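Local coordinates for BugD (Bordetella pertussis Tohama I, PDB 2F5X), which binds aspartic acid and probably serves as a periplasmic solute receptor of the tripartite tricarboxylate transporter family, at residues D191-T194 with N195-Q198. Residues are numbered along the deposited sequence; the frame is centred on the assembly and turned at random.
Sequences DQTT and NTTQ
Asp-191 and Asn-195 link the end of strand 188-192 to the first turn of helix 193-201, a junction spanned by both side-chain and main-chain hydrogen bonds. ND2 of Asn-195 gives a nearly straight bond (177°) to OD2 of Asp-191, 2.7 Å away, using the syn lone pair of that oxygen. The acceptor lies in the amide plane, although carboxylate and amide are turned 56° apart. The other carboxylate oxygen, OD1, takes the backbone N of Gln-192 at 2.8 Å, from above its plane, and also Thr-174 OG1, so both oxygens of this buried acid are engaged.

Backbone bonds begin the helix: Gln-192 O receives Asn-195 N at 2.9 Å and, weakly, Thr-196 N. One residue on, Thr-193 O is gripped from opposite faces by N and OG1 of Thr-197, the hydroxyl at 2.6 Å; OG1 swings back to it because chi1 (-65°) sets it beside its own backbone N. Bent at chi2, Gln-198 likewise folds its NE2 back onto Thr-194 O (3.2 Å), which Asn-33 also binds.

Among apolar contacts, Thr-196 CG2 packs on Asp-191 CB at 3.5 Å, while OG1 of Thr-196 is hydrogen-bonded to OG1 of Thr-114. Gln-192 occupies the N-cap of helix 193-201 and its OE1 accepts a hydrogen bond from the amino N of bound aspartic acid, so the junction presents Gln-192 to the ligand pocket of this periplasmic binding protein.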
loop_
_atom_site.group_PDB
_atom_site.type_symbol
_atom_site.label_atom_id
_atom_site.label_comp_id
_atom_site.label_asym_id
_atom_site.label_seq_id
_atom_site.Cartn_x
_atom_site.Cartn_y
_atom_site.Cartn_z
ATOM N N ASP A 191 4.872 6.427 -4.511
ATOM C CA ASP A 191 5.151 5.409 -3.481
ATOM C C ASP A 191 4.712 5.945 -2.109
ATOM O O ASP A 191 4.518 7.158 -1.938
ATOM C CB ASP A 191 6.641 5.033 -3.571
ATOM C CG ASP A 191 7.061 3.884 -2.648
ATOM O OD1 ASP A 191 6.233 3.091 -2.130
ATOM O OD2 ASP A 191 8.273 3.689 -2.432
ATOM N N GLN A 192 4.506 5.043 -1.157
ATOM C CA GLN A 192 3.978 5.408 0.162
ATOM C C GLN A 192 5.037 6.034 1.047
ATOM O O GLN A 192 6.211 5.676 0.938
ATOM C CB GLN A 192 3.411 4.179 0.847
ATOM C CG GLN A 192 2.192 3.602 0.128
ATOM C CD GLN A 192 1.998 2.155 0.498
ATOM O OE1 GLN A 192 2.304 1.253 -0.291
ATOM N NE2 GLN A 192 1.528 1.924 1.699
ATOM N N THR A 193 4.621 6.960 1.919
ATOM C CA THR A 193 5.554 7.629 2.837
ATOM C C THR A 193 6.279 6.679 3.798
ATOM O O THR A 193 7.356 7.001 4.287
ATOM C CB THR A 193 4.864 8.766 3.629
ATOM O OG1 THR A 193 3.742 8.244 4.360
ATOM C CG2 THR A 193 4.268 9.802 2.673
ATOM N N THR A 194 5.705 5.508 4.056
ATOM C CA THR A 194 6.380 4.494 4.878
ATOM C C THR A 194 7.605 3.925 4.165
ATOM O O THR A 194 8.427 3.237 4.791
ATOM C CB THR A 194 5.423 3.342 5.195
ATOM O OG1 THR A 194 4.668 3.051 4.014
ATOM C CG2 THR A 194 4.386 3.764 6.244
ATOM N N ASN A 195 7.720 4.188 2.860
ATOM C CA ASN A 195 8.928 3.831 2.110
ATOM C C ASN A 195 9.770 5.021 1.636
ATOM O O ASN A 195 10.997 4.890 1.447
ATOM C CB ASN A 195 8.583 2.925 0.917
ATOM C CG ASN A 195 9.798 2.179 0.379
ATOM O OD1 ASN A 195 10.544 1.553 1.140
ATOM N ND2 ASN A 195 10.001 2.244 -0.936
ATOM N N THR A 196 9.135 6.175 1.446
ATOM C CA THR A 196 9.820 7.296 0.794
ATOM C C THR A 196 10.346 8.360 1.747
ATOM O O THR A 196 11.213 9.139 1.359
ATOM C CB THR A 196 8.921 8.003 -0.230
ATOM O OG1 THR A 196 7.797 8.579 0.446
ATOM C CG2 THR A 196 8.342 7.031 -1.238
ATOM N N THR A 197 9.814 8.422 2.969
ATOM C CA THR A 197 10.166 9.511 3.891
ATOM C C THR A 197 11.674 9.648 4.053
ATOM O O THR A 197 12.226 10.731 3.923
ATOM C CB THR A 197 9.530 9.294 5.273
ATOM O OG1 THR A 197 8.110 9.369 5.155
ATOM C CG2 THR A 197 9.866 10.452 6.209
ATOM N N GLN A 198 12.293 8.515 4.364
ATOM C CA GLN A 198 13.721 8.326 4.538
ATOM C C GLN A 198 14.529 8.959 3.383
ATOM O O GLN A 198 15.477 9.746 3.594
ATOM C CB GLN A 198 13.961 6.790 4.640
ATOM C CG GLN A 198 13.054 6.006 5.703
ATOM C CD GLN A 198 11.711 5.426 5.172
ATOM O OE1 GLN A 198 10.974 6.102 4.473
ATOM N NE2 GLN A 198 11.394 4.177 5.552
#